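Local coordinates for protein proteolytically activated form of PPO4 Tyrosinase (Agaricus bisporus var. bisporus H97, PDB 4OUA) that catalyses the copper-dependent o-hydroxylation of monophenols and the oxidation of the resulting o-diphenols to o-quinones, the initial step of melanin synthesis, at residues S53-L58 against S76-H81; A136-D141 against A203-L208; D184-T189 against G260-H265; T189-D194 against F274-W279; D252-V257 against G264-A269. All coordinates share one frame; numbering follows the deposited sequence.

Interaction 1 (S53-L58 against S76-H81); sequences SGIHGL and SGYCTH. With NA (sodium ion), chain E; CU1 (copper (I) ion), chain C.
His-56 and His-81 converge on one copper ion of the type 3 dicopper centre of the tyrosinase family, where they are two of three histidine ligands at the CuA position; His-90 is the third. Metal bonds come first. His-56 NE2 lies 2.1 Å from the copper, and His-81 NE2 stands equally close, while a water is also bound to the ion. The two nitrogens face each other as fellow ligands, with the imidazole planes 62° apart. His-56 carries CG anti to its backbone N (chi1 -164°), which brings its ring back over 76-81, and Ala-269 O accepts from its ND1, fixing the ring's rotation. A sodium ion sits beside 53-58, held by Gly-54 O, Gly-57 O and Pro-59 O, and one of its waters donates to Ser-76 O.

Backbone hydrogen bonds join the two segments. Tyr-78 N donates to Ile-55 O at 3.0 Å, with a weak second branch to His-56 O. Cys-79 N reaches a lone pair of His-56 O in the carbonyl plane, nearly straight at 170°.

Apolar packing is lighter: Ile-55 CG2 rests 3.5 Å from Tyr-78 CD2. Were Tyr-78 an alanine, the backbone bonds could stay, but Ile-55 CG2 would probably lose its aromatic neighbour and a gap would open beside it.

The sulfur of Cys-79 makes the last group of contacts. Cys-79 lies over one face of the His-56 ring, SG 3.6 Å from the centroid, and the same Cys-79 SG is covalently bonded to His-81 CE1 at 1.8 Å, a thioether bridge.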
# COMPACT_ATOMS: atom_id res chain seq x y z
N SER A 53 1.49 4.20 -9.45
CA SER A 53 1.61 5.14 -8.35
C SER A 53 0.94 6.46 -8.71
O SER A 53 0.47 7.19 -7.84
CB SER A 53 3.08 5.38 -7.99
OG SER A 53 3.69 4.19 -7.53
N GLY A 54 0.90 6.75 -10.01
CA GLY A 54 0.28 7.97 -10.50
C GLY A 54 -1.21 8.01 -10.23
O GLY A 54 -1.82 9.07 -10.22
N ILE A 55 -1.81 6.84 -10.02
CA ILE A 55 -3.24 6.76 -9.73
C ILE A 55 -3.59 7.51 -8.45
O ILE A 55 -4.59 8.21 -8.39
CB ILE A 55 -3.71 5.30 -9.60
CG1 ILE A 55 -3.49 4.55 -10.91
CG2 ILE A 55 -5.17 5.25 -9.19
CD1 ILE A 55 -3.84 3.08 -10.84
N HIS A 56 -2.74 7.35 -7.43
CA HIS A 56 -2.96 7.97 -6.13
C HIS A 56 -3.13 9.48 -6.24
O HIS A 56 -4.18 10.03 -5.91
CB HIS A 56 -1.81 7.62 -5.18
CG HIS A 56 -2.11 7.88 -3.74
ND1 HIS A 56 -1.70 9.01 -3.08
CD2 HIS A 56 -2.78 7.13 -2.82
CE1 HIS A 56 -2.10 8.96 -1.82
NE2 HIS A 56 -2.76 7.83 -1.64
N GLY A 57 -2.08 10.16 -6.70
CA GLY A 57 -2.11 11.61 -6.84
C GLY A 57 -1.80 12.06 -8.25
O GLY A 57 -2.51 11.70 -9.19
N LEU A 58 -0.75 12.86 -8.40
CA LEU A 58 -0.31 13.30 -9.72
C LEU A 58 0.26 12.14 -10.52
O LEU A 58 0.82 11.19 -9.95
CB LEU A 58 0.73 14.41 -9.59
CG LEU A 58 0.23 15.78 -9.12
CD1 LEU A 58 1.40 16.71 -8.85
CD2 LEU A 58 -0.71 16.38 -10.15
N SER A 76 -8.16 15.73 -10.27
CA SER A 76 -7.36 15.54 -9.07
C SER A 76 -6.88 14.10 -8.98
O SER A 76 -6.98 13.35 -9.95
CB SER A 76 -8.17 15.92 -7.82
OG SER A 76 -7.40 15.74 -6.64
N GLY A 77 -6.36 13.71 -7.83
CA GLY A 77 -5.93 12.34 -7.62
C GLY A 77 -7.11 11.39 -7.58
O GLY A 77 -8.26 11.81 -7.58
N TYR A 78 -6.82 10.09 -7.56
CA TYR A 78 -7.87 9.08 -7.46
C TYR A 78 -8.15 8.71 -6.01
O TYR A 78 -9.28 8.40 -5.65
CB TYR A 78 -7.48 7.82 -8.24
CG TYR A 78 -7.97 7.77 -9.67
CD1 TYR A 78 -9.33 7.75 -9.95
CD2 TYR A 78 -7.08 7.71 -10.73
CE1 TYR A 78 -9.78 7.69 -11.26
CE2 TYR A 78 -7.52 7.65 -12.03
CZ TYR A 78 -8.88 7.65 -12.29
OH TYR A 78 -9.32 7.59 -13.60
N CYS A 79 -7.10 8.75 -5.19
CA CYS A 79 -7.19 8.27 -3.81
C CYS A 79 -8.26 9.00 -3.01
O CYS A 79 -8.43 10.21 -3.13
CB CYS A 79 -5.84 8.41 -3.10
SG CYS A 79 -5.31 10.11 -2.79
N THR A 80 -8.99 8.23 -2.21
CA THR A 80 -10.07 8.77 -1.39
C THR A 80 -9.58 9.01 0.03
O THR A 80 -9.19 8.07 0.73
CB THR A 80 -11.27 7.83 -1.37
OG1 THR A 80 -10.87 6.56 -0.84
CG2 THR A 80 -11.82 7.64 -2.77
N HIS A 81 -9.59 10.27 0.45
CA HIS A 81 -9.08 10.64 1.76
C HIS A 81 -10.08 11.52 2.50
O HIS A 81 -10.77 12.33 1.88
CB HIS A 81 -7.73 11.35 1.63
CG HIS A 81 -6.73 10.60 0.81
ND1 HIS A 81 -6.38 10.98 -0.47
CD2 HIS A 81 -6.01 9.49 1.07
CE1 HIS A 81 -5.49 10.14 -0.95
NE2 HIS A 81 -5.25 9.22 -0.03
NA NA E . -3.18 10.42 -10.96
CU CU1 C . -4.31 7.37 -0.36
O HOH W 1 -5.32 10.88 -11.01
O HOH W 2 -2.70 8.04 1.31
O HOH W 3 -3.90 8.63 -12.36

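Interaction 2 (A136-D141 against A203-L208)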
# COMPACT_ATOMS: atom_id res chain seq x y z
N ALA A 136 6.83 -3.20 14.76
CA ALA A 136 8.23 -2.95 14.42
C ALA A 136 8.34 -1.76 13.48
O ALA A 136 8.45 -1.92 12.27
CB ALA A 136 8.86 -4.18 13.80
N LEU A 137 8.31 -0.56 14.06
CA LEU A 137 8.33 0.67 13.27
C LEU A 137 9.60 0.79 12.44
O LEU A 137 9.55 1.16 11.27
CB LEU A 137 8.17 1.89 14.19
CG LEU A 137 8.00 3.24 13.50
CD1 LEU A 137 6.89 3.19 12.46
CD2 LEU A 137 7.72 4.32 14.53
N VAL A 138 10.74 0.46 13.04
CA VAL A 138 12.00 0.46 12.32
C VAL A 138 12.08 -0.77 11.42
O VAL A 138 12.26 -1.89 11.91
CB VAL A 138 13.21 0.50 13.27
CG1 VAL A 138 14.50 0.57 12.47
CG2 VAL A 138 13.10 1.68 14.22
N PRO A 139 11.96 -0.57 10.10
CA PRO A 139 11.94 -1.68 9.15
C PRO A 139 13.31 -2.31 8.97
O PRO A 139 14.29 -1.78 9.49
CB PRO A 139 11.47 -1.02 7.86
CG PRO A 139 11.99 0.38 7.97
CD PRO A 139 11.90 0.74 9.43
N PRO A 140 13.38 -3.44 8.24
CA PRO A 140 14.64 -4.11 7.93
C PRO A 140 15.56 -3.24 7.08
O PRO A 140 15.10 -2.31 6.43
CB PRO A 140 14.20 -5.36 7.16
CG PRO A 140 12.77 -5.56 7.55
CD PRO A 140 12.22 -4.19 7.74
N ASP A 141 16.86 -3.54 7.09
CA ASP A 141 17.83 -2.74 6.36
C ASP A 141 17.58 -2.78 4.86
O ASP A 141 17.87 -1.82 4.15
CB ASP A 141 19.25 -3.21 6.67
CG ASP A 141 19.59 -3.11 8.15
OD1 ASP A 141 18.86 -2.40 8.88
OD2 ASP A 141 20.58 -3.73 8.58
N ALA A 203 18.81 10.07 10.26
CA ALA A 203 17.86 10.82 11.07
C ALA A 203 16.50 10.14 11.07
O ALA A 203 15.78 10.17 12.06
CB ALA A 203 17.75 12.26 10.58
N LEU A 204 16.15 9.52 9.94
CA LEU A 204 14.89 8.81 9.82
C LEU A 204 14.84 7.61 10.76
O LEU A 204 13.83 7.39 11.44
CB LEU A 204 14.67 8.35 8.38
CG LEU A 204 13.42 7.50 8.13
CD1 LEU A 204 12.16 8.25 8.54
CD2 LEU A 204 13.34 7.07 6.67
N ILE A 205 15.91 6.83 10.79
CA ILE A 205 16.01 5.68 11.68
C ILE A 205 15.86 6.13 13.13
O ILE A 205 15.26 5.43 13.94
CB ILE A 205 17.34 4.93 11.51
CG1 ILE A 205 17.61 4.63 10.04
CG2 ILE A 205 17.33 3.65 12.33
CD1 ILE A 205 16.63 3.66 9.42
N GLY A 206 16.41 7.30 13.44
CA GLY A 206 16.30 7.85 14.78
C GLY A 206 14.88 8.27 15.11
O GLY A 206 14.41 8.05 16.23
N LYS A 207 14.21 8.87 14.14
CA LYS A 207 12.84 9.33 14.32
C LYS A 207 11.89 8.16 14.58
O LYS A 207 11.06 8.22 15.48
CB LYS A 207 12.37 10.11 13.08
CG LYS A 207 11.00 10.75 13.23
CD LYS A 207 10.45 11.18 11.88
CE LYS A 207 11.39 12.13 11.17
NZ LYS A 207 10.84 12.55 9.85
N LEU A 208 12.03 7.11 13.78
CA LEU A 208 11.19 5.92 13.91
C LEU A 208 11.38 5.25 15.26
O LEU A 208 10.41 4.83 15.89
CB LEU A 208 11.49 4.94 12.78
CG LEU A 208 10.69 5.11 11.49
CD1 LEU A 208 10.46 6.58 11.17
CD2 LEU A 208 11.37 4.40 10.33
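Val-138 and Leu-208 mark the closest backbone approach, their CA atoms 5.7 Å apart where the irregular chain of 136-141 passes along one side of helix 201-224. The side chains meet only through carbon, though Leu-137 CD2 also lies against the carbonyl oxygen of Leu-208. Leu-208 points toward the loop and is embraced by three consecutive residues. Its CG meets Leu-137 CG at 3.8 Å, the two leucines crossing at about a right angle. Farther out on the same side chain, Leu-208 CD2 touches Pro-139 CD at 3.8 Å, the edge of the pyrrolidine ring next to its nitrogen.

Val-138 fills the place between with its two methyls divided between neighbours one helical turn apart. With CG1 anti to the backbone N (chi1 -177°), that methyl is left to approach Ile-205 CG2 at 4.2 Å, whereas Val-138 CG2 lies 3.9 Å from Leu-208 CB. This end of the contact, Val-138 with Ile-205, is only partly buried; Leu-137, Pro-139 and Leu-208 make its inner part.

Beyond the pair, Leu-208 also packs on Phe-256 and Leu-137 on Ile-253, both from helix 246-258, and Pro-139 rests on Trp-131. The arrangement is a loop lying along a helix of the central domain of tyrosinases, whose copper ligands come largely from a helical core; its inner leucines meet the helix that supplies His-250 and His-254 to the second copper.

Interaction 3 (D184-T189 against G260-H265); sequences DTWKTT and GAIRGH
Trp-186 pushes the benzene end of its indole toward 260-265 and lies partly alongside His-265, the two side chains running past each other in opposite directions. Trp-186 CE3 comes within 3.8 Å of His-265 CE1, but the planes are 39° apart, so the rings lean together obliquely. At its outer edge the indole meets backbone: Trp-186 CH2 is 3.4 Å from Arg-263 O, which lies in the plane of the ring. Ile-262 CD1 adds an apolar touch to Trp-186 CZ2 at 4.0 Å. The pyrrole end is held separately, NE1 donating to Lys-197 O.

Farther along 184-189, Thr-189 packs on His-265 as well. The CG of His-265 stands anti to the carbonyl carbon (chi1 -71°), and this puts one imidazole face against Thr-189, whose CA lies 3.6 Å from the His-265 ring centroid in a CH-pi contact. Thr-189 CG2 flanks the same ring at 4.0 Å from His-265 CD2, while the threonine hydroxyl is engaged by Tyr-168 N. A serine in place of His-265 would probably leave Thr-189 CA without the ring face it packs on and open a gap beside Trp-186 CE3.

Phe-183 meets both rings edge-to-face, enlarging the group to three aromatics. Such an aromatic cluster between two irregular segments joins the loop before helix 201-224 to the connection between helices 246-258 and 277-295, the two helices that bear the histidines of the second copper site; His-265 itself stands about 8 Å, side chain to side chain, from His-254.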
# COMPACT_ATOMS: atom_id res chain seq x y z
N ASP A 184 9.86 19.18 -8.58
CA ASP A 184 10.12 19.30 -10.02
C ASP A 184 11.59 19.07 -10.35
O ASP A 184 11.92 18.63 -11.45
CB ASP A 184 9.67 20.67 -10.53
CG ASP A 184 10.25 21.82 -9.74
OD1 ASP A 184 11.24 21.62 -9.00
OD2 ASP A 184 9.72 22.95 -9.85
N THR A 185 12.47 19.37 -9.40
CA THR A 185 13.90 19.19 -9.61
C THR A 185 14.43 17.91 -8.96
O THR A 185 15.54 17.47 -9.25
CB THR A 185 14.71 20.39 -9.07
OG1 THR A 185 14.54 20.49 -7.65
CG2 THR A 185 14.25 21.68 -9.73
N TRP A 186 13.63 17.33 -8.07
CA TRP A 186 14.01 16.08 -7.41
C TRP A 186 14.00 14.92 -8.40
O TRP A 186 12.94 14.46 -8.82
CB TRP A 186 13.08 15.78 -6.23
CG TRP A 186 13.67 16.15 -4.90
CD1 TRP A 186 14.99 16.22 -4.58
CD2 TRP A 186 12.95 16.52 -3.71
NE1 TRP A 186 15.15 16.60 -3.27
CE2 TRP A 186 13.91 16.79 -2.71
CE3 TRP A 186 11.59 16.64 -3.40
CZ2 TRP A 186 13.55 17.18 -1.42
CZ3 TRP A 186 11.24 17.02 -2.12
CH2 TRP A 186 12.22 17.28 -1.14
N LYS A 187 15.19 14.45 -8.75
CA LYS A 187 15.34 13.40 -9.75
C LYS A 187 14.74 12.08 -9.28
O LYS A 187 14.10 11.37 -10.05
CB LYS A 187 16.82 13.22 -10.10
CG LYS A 187 17.52 14.53 -10.46
CD LYS A 187 18.94 14.29 -10.95
CE LYS A 187 18.96 13.58 -12.30
NZ LYS A 187 18.38 14.42 -13.38
N THR A 188 14.94 11.75 -8.00
CA THR A 188 14.35 10.55 -7.43
C THR A 188 13.48 10.91 -6.23
O THR A 188 13.55 12.02 -5.72
CB THR A 188 15.42 9.53 -7.00
OG1 THR A 188 15.96 9.90 -5.73
CG2 THR A 188 16.54 9.45 -8.03
N THR A 189 12.67 9.96 -5.79
CA THR A 189 11.90 10.13 -4.56
C THR A 189 12.83 10.24 -3.36
O THR A 189 13.89 9.62 -3.32
CB THR A 189 10.90 8.98 -4.36
OG1 THR A 189 11.60 7.73 -4.33
CG2 THR A 189 9.89 8.95 -5.50
N GLY A 260 10.83 15.80 6.79
CA GLY A 260 12.08 16.09 7.47
C GLY A 260 12.14 17.56 7.82
O GLY A 260 11.25 18.09 8.49
N ALA A 261 13.19 18.24 7.37
CA ALA A 261 13.27 19.69 7.50
C ALA A 261 12.30 20.32 6.51
O ALA A 261 11.59 21.27 6.83
CB ALA A 261 14.68 20.18 7.27
N ILE A 262 12.28 19.77 5.30
CA ILE A 262 11.30 20.12 4.29
C ILE A 262 10.47 18.89 3.95
O ILE A 262 10.83 17.77 4.34
CB ILE A 262 11.96 20.69 3.01
CG1 ILE A 262 12.97 19.69 2.45
CG2 ILE A 262 12.64 22.01 3.31
CD1 ILE A 262 13.70 20.19 1.22
N ARG A 263 9.37 19.08 3.24
CA ARG A 263 8.46 17.98 2.93
C ARG A 263 8.99 17.08 1.82
O ARG A 263 9.35 17.55 0.73
CB ARG A 263 7.08 18.51 2.56
CG ARG A 263 6.41 19.32 3.65
CD ARG A 263 4.99 19.70 3.26
NE ARG A 263 4.96 20.49 2.03
CZ ARG A 263 3.85 20.88 1.41
NH1 ARG A 263 2.67 20.54 1.91
NH2 ARG A 263 3.92 21.60 0.30
N GLY A 264 9.05 15.78 2.09
CA GLY A 264 9.44 14.80 1.10
C GLY A 264 8.23 14.25 0.37
O GLY A 264 7.14 14.80 0.48
N HIS A 265 8.43 13.16 -0.36
CA HIS A 265 7.35 12.58 -1.16
C HIS A 265 6.27 11.91 -0.31
O HIS A 265 5.07 12.11 -0.54
CB HIS A 265 7.91 11.58 -2.17
CG HIS A 265 8.68 12.21 -3.29
ND1 HIS A 265 9.99 12.61 -3.16
CD2 HIS A 265 8.32 12.51 -4.56
CE1 HIS A 265 10.40 13.13 -4.30
NE2 HIS A 265 9.41 13.08 -5.16

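Interaction 4 (T189-D194 against F274-W279); sequences TVRNPD and FDPIFW
Arg-191 grips Asp-275 side-on in a buried salt bridge, and the aspartate in turn forms an Asx turn that caps the start of helix 277-295. The guanidinium and carboxylate are nearly coplanar, 12° apart. Arg-191 NH2 donates to Asp-275 OD1 at 3.0 Å, and Arg-191 NE is shared between the two oxygens, 3.2 Å from Asp-275 OD2 and about as far from OD1. Each of these bonds uses a syn lone pair. The extended chain from CG to NE carries the arginine head straight out to its partner, and the aspartate turns to meet it, CG anti to its own N (chi1 -166°). Ile-277 lies over one face of the guanidinium, its CB nearest Arg-191 NH2, limiting how far the group can tilt toward that side.

Asp-275 OD1 carries a third bond: Ile-277 N comes to the anti side, tilted out of the carboxylate plane, at 3.1 Å and 171°. Three donors on one buried oxygen, with a helix N terminus among them, would be expected to favour the negative charge. Phe-278 N adds a bond to Asp-275 O in the turn that leads into the helix.

In the next shell Arg-191 NH1 is taken by Ile-143 O, at helix 141-144, which fixes the far end of the guanidinium, and Met-266 packs beside Asp-275.

The same helix 277-295 carries His-282, a copper ligand. Just ahead of it, Thr-189 CG2 packs 3.8 Å from Phe-274 CB and also lies 3.6 Å from the carbonyl oxygen Phe-274 O.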
# COMPACT_ATOMS: atom_id res chain seq x y z
N THR A 189 12.67 9.96 -5.79
CA THR A 189 11.90 10.13 -4.56
C THR A 189 12.83 10.24 -3.36
O THR A 189 13.89 9.62 -3.32
CB THR A 189 10.90 8.98 -4.36
OG1 THR A 189 11.60 7.73 -4.33
CG2 THR A 189 9.89 8.95 -5.50
N VAL A 190 12.43 11.03 -2.37
CA VAL A 190 13.30 11.29 -1.22
C VAL A 190 12.59 11.10 0.12
O VAL A 190 11.44 11.50 0.29
CB VAL A 190 13.87 12.71 -1.28
CG1 VAL A 190 14.48 13.09 0.06
CG2 VAL A 190 14.91 12.81 -2.39
N ARG A 191 13.29 10.49 1.06
CA ARG A 191 12.76 10.25 2.40
C ARG A 191 13.45 11.11 3.45
O ARG A 191 14.68 11.12 3.55
CB ARG A 191 12.91 8.77 2.78
CG ARG A 191 12.12 7.82 1.90
CD ARG A 191 12.44 6.37 2.24
NE ARG A 191 11.82 5.45 1.29
CZ ARG A 191 12.07 4.14 1.24
NH1 ARG A 191 12.93 3.60 2.09
NH2 ARG A 191 11.47 3.38 0.34
N ASN A 192 12.65 11.84 4.23
CA ASN A 192 13.17 12.64 5.34
C ASN A 192 14.26 13.61 4.90
O ASN A 192 15.38 13.55 5.41
CB ASN A 192 13.70 11.71 6.44
CG ASN A 192 13.83 12.41 7.78
OD1 ASN A 192 13.01 13.26 8.14
ND2 ASN A 192 14.86 12.04 8.54
N PRO A 193 13.94 14.51 3.96
CA PRO A 193 14.93 15.44 3.39
C PRO A 193 15.37 16.54 4.35
O PRO A 193 14.61 16.94 5.23
CB PRO A 193 14.18 16.04 2.19
CG PRO A 193 12.75 15.98 2.59
CD PRO A 193 12.60 14.71 3.38
N ASP A 194 16.60 17.01 4.18
CA ASP A 194 17.13 18.10 4.99
C ASP A 194 16.78 19.46 4.39
O ASP A 194 15.97 19.54 3.47
CB ASP A 194 18.65 17.98 5.13
CG ASP A 194 19.07 16.91 6.12
OD1 ASP A 194 18.33 16.68 7.10
OD2 ASP A 194 20.14 16.30 5.93
N PHE A 274 4.60 7.43 -5.20
CA PHE A 274 5.81 7.19 -5.98
C PHE A 274 6.94 6.58 -5.15
O PHE A 274 7.86 5.97 -5.70
CB PHE A 274 6.29 8.50 -6.63
CG PHE A 274 5.37 9.02 -7.69
CD1 PHE A 274 5.37 8.47 -8.96
CD2 PHE A 274 4.49 10.06 -7.42
CE1 PHE A 274 4.53 8.95 -9.95
CE2 PHE A 274 3.64 10.54 -8.40
CZ PHE A 274 3.66 9.98 -9.66
N ASP A 275 6.87 6.74 -3.84
CA ASP A 275 7.85 6.11 -2.95
C ASP A 275 7.49 4.64 -2.75
O ASP A 275 6.41 4.32 -2.27
CB ASP A 275 7.90 6.84 -1.61
CG ASP A 275 9.12 6.46 -0.78
OD1 ASP A 275 9.50 5.27 -0.78
OD2 ASP A 275 9.70 7.35 -0.12
N PRO A 276 8.42 3.74 -3.13
CA PRO A 276 8.22 2.29 -3.07
C PRO A 276 7.74 1.78 -1.71
O PRO A 276 7.06 0.75 -1.65
CB PRO A 276 9.61 1.74 -3.39
CG PRO A 276 10.24 2.79 -4.23
CD PRO A 276 9.73 4.10 -3.68
N ILE A 277 8.07 2.49 -0.64
CA ILE A 277 7.69 2.05 0.70
C ILE A 277 6.20 2.31 0.95
O ILE A 277 5.64 1.83 1.93
CB ILE A 277 8.52 2.76 1.79
CG1 ILE A 277 8.50 1.95 3.09
CG2 ILE A 277 8.01 4.17 2.02
CD1 ILE A 277 9.31 2.56 4.20
N PHE A 278 5.58 3.06 0.05
CA PHE A 278 4.16 3.39 0.14
C PHE A 278 3.30 2.13 0.13
O PHE A 278 2.26 2.07 0.79
CB PHE A 278 3.76 4.32 -1.01
CG PHE A 278 2.28 4.54 -1.14
CD1 PHE A 278 1.67 5.60 -0.48
CD2 PHE A 278 1.50 3.71 -1.93
CE1 PHE A 278 0.31 5.82 -0.60
CE2 PHE A 278 0.14 3.92 -2.05
CZ PHE A 278 -0.45 4.98 -1.38
N TRP A 279 3.74 1.13 -0.62
CA TRP A 279 2.95 -0.09 -0.81
C TRP A 279 3.08 -1.06 0.36
O TRP A 279 2.13 -1.77 0.69
CB TRP A 279 3.37 -0.77 -2.11
CG TRP A 279 3.29 0.14 -3.30
CD1 TRP A 279 4.32 0.78 -3.91
CD2 TRP A 279 2.10 0.53 -3.99
NE1 TRP A 279 3.85 1.54 -4.96
CE2 TRP A 279 2.49 1.40 -5.03
CE3 TRP A 279 0.74 0.22 -3.85
CZ2 TRP A 279 1.57 1.97 -5.91
CZ3 TRP A 279 -0.17 0.78 -4.72
CH2 TRP A 279 0.25 1.65 -5.74

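Interaction 5 (D252-V257 against G264-A269). With CU1 (copper (I) ion), chain D.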
# COMPACT_ATOMS: atom_id res chain seq x y z
N ASP A 252 0.29 9.16 10.28
CA ASP A 252 1.54 9.32 11.02
C ASP A 252 2.73 8.69 10.30
O ASP A 252 3.86 9.17 10.41
CB ASP A 252 1.41 8.71 12.42
CG ASP A 252 0.49 9.52 13.32
OD1 ASP A 252 -0.44 10.17 12.80
OD2 ASP A 252 0.71 9.51 14.56
N ILE A 253 2.49 7.61 9.57
CA ILE A 253 3.57 6.91 8.88
C ILE A 253 4.05 7.69 7.66
O ILE A 253 5.23 7.65 7.31
CB ILE A 253 3.15 5.50 8.44
CG1 ILE A 253 2.63 4.70 9.63
CG2 ILE A 253 4.31 4.78 7.77
CD1 ILE A 253 3.65 4.55 10.74
N HIS A 254 3.15 8.40 7.02
CA HIS A 254 3.51 9.25 5.89
C HIS A 254 4.35 10.43 6.38
O HIS A 254 5.28 10.87 5.69
CB HIS A 254 2.27 9.75 5.15
CG HIS A 254 1.65 8.73 4.26
ND1 HIS A 254 2.23 8.32 3.08
CD2 HIS A 254 0.49 8.03 4.37
CE1 HIS A 254 1.46 7.41 2.50
NE2 HIS A 254 0.40 7.22 3.27
N GLY A 255 4.02 10.94 7.56
CA GLY A 255 4.76 12.05 8.15
C GLY A 255 6.15 11.65 8.58
O GLY A 255 7.12 12.38 8.33
N PHE A 256 6.26 10.50 9.24
CA PHE A 256 7.55 10.02 9.73
C PHE A 256 8.56 9.86 8.60
O PHE A 256 9.73 10.21 8.75
CB PHE A 256 7.38 8.68 10.46
CG PHE A 256 6.59 8.77 11.73
CD1 PHE A 256 6.37 10.00 12.35
CD2 PHE A 256 6.08 7.63 12.33
CE1 PHE A 256 5.65 10.08 13.52
CE2 PHE A 256 5.35 7.71 13.50
CZ PHE A 256 5.14 8.93 14.09
N VAL A 257 8.10 9.33 7.48
CA VAL A 257 8.98 9.00 6.36
C VAL A 257 9.27 10.19 5.46
O VAL A 257 10.41 10.40 5.04
CB VAL A 257 8.39 7.87 5.51
CG1 VAL A 257 9.25 7.62 4.29
CG2 VAL A 257 8.24 6.60 6.34
N GLY A 264 9.05 15.78 2.09
CA GLY A 264 9.44 14.80 1.10
C GLY A 264 8.23 14.25 0.37
O GLY A 264 7.14 14.80 0.48
N HIS A 265 8.43 13.16 -0.36
CA HIS A 265 7.35 12.58 -1.16
C HIS A 265 6.27 11.91 -0.31
O HIS A 265 5.07 12.11 -0.54
CB HIS A 265 7.91 11.58 -2.17
CG HIS A 265 8.68 12.21 -3.29
ND1 HIS A 265 9.99 12.61 -3.16
CD2 HIS A 265 8.32 12.51 -4.56
CE1 HIS A 265 10.40 13.13 -4.30
NE2 HIS A 265 9.41 13.08 -5.16
N MET A 266 6.69 11.13 0.68
CA MET A 266 5.75 10.37 1.51
C MET A 266 4.80 11.26 2.31
O MET A 266 3.73 10.81 2.74
CB MET A 266 6.51 9.45 2.47
CG MET A 266 6.85 8.08 1.88
SD MET A 266 5.39 7.06 1.58
CE MET A 266 4.85 6.72 3.25
N THR A 267 5.18 12.51 2.53
CA THR A 267 4.35 13.42 3.32
C THR A 267 3.53 14.35 2.44
O THR A 267 3.05 15.39 2.89
CB THR A 267 5.20 14.27 4.28
OG1 THR A 267 4.34 15.04 5.13
CG2 THR A 267 6.12 15.19 3.51
N HIS A 268 3.36 13.97 1.18
CA HIS A 268 2.55 14.74 0.23
C HIS A 268 1.69 13.79 -0.60
O HIS A 268 2.21 12.97 -1.36
CB HIS A 268 3.45 15.58 -0.68
CG HIS A 268 2.74 16.71 -1.35
ND1 HIS A 268 1.67 16.53 -2.20
CD2 HIS A 268 2.95 18.05 -1.29
CE1 HIS A 268 1.25 17.70 -2.64
NE2 HIS A 268 2.01 18.64 -2.10
N ALA A 269 0.38 13.90 -0.44
CA ALA A 269 -0.56 12.96 -1.06
C ALA A 269 -0.42 12.91 -2.59
O ALA A 269 -0.83 11.93 -3.21
CB ALA A 269 -1.99 13.33 -0.68
CU CU1 D . -1.39 6.68 2.57
O HOH W 2 -2.70 8.04 1.31
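Met-266 fills the tight side of this contact, lodged between His-254 and Val-257 on one face of helix 246-258. Its CG packs on Val-257 CG1 at 3.4 Å. Bends at chi2 (-67°) and chi3 (-68°) then curl the chain back, so that the CE methyl ends beside the ND1 and CE1 side of the His-254 ring. The sulfur stands obliquely to the imidazole, SD 4.7 Å from the ring centroid. Met-266 also touches Phe-278 and Ile-277 of the following helix, and Val-257 touches Arg-191.

The outer side is looser. Thr-267 and Gly-255 are both partly exposed, and what links this threonine to the helix is mainly its CB, 3.7 Å from His-254 O. A type I turn from His-265 to His-268, closed by His-268 N on His-265 O, has Met-266 and Thr-267 as its central pair.

Where the two sides join, His-254 ND1 donates a weak hydrogen bond to Met-266 O, 2.9 Å long but bent to 124°; the carbonyl oxygen lies near the ring plane, at the edge. The other ring nitrogen, His-254 NE2, binds the second copper at 2.0 Å, beside His-250, His-282 and a water shared with the first copper. The weak bond at ND1 is consistent with Met-266 O being a second-shell group that helps orient the ring with NE2 on the metal; His-254 probably also contacts substrate.

In the fold
From the N terminus, interaction 1 comes first and closes a short loop of 17 residues without helix or strand, complete before the others begin. Interaction 2 opens next, and before it closes on helix 201-224 the chain starts interactions 3 and 4, so both cross it. Interactions 3 and 4 meet at Thr-189 and cross each other, one ending at 260-265, the other at the start of helix 277-295. Interaction 5, a tight return from helix 246-258, nests inside interaction 4 and ends on residues shared with interaction 3. Lys-207 NZ bonds to Asn-192 OD1 and Phe-256 O, joining helix 201-224 to interactions 4 and 5; interactions 1 and 5 share a water.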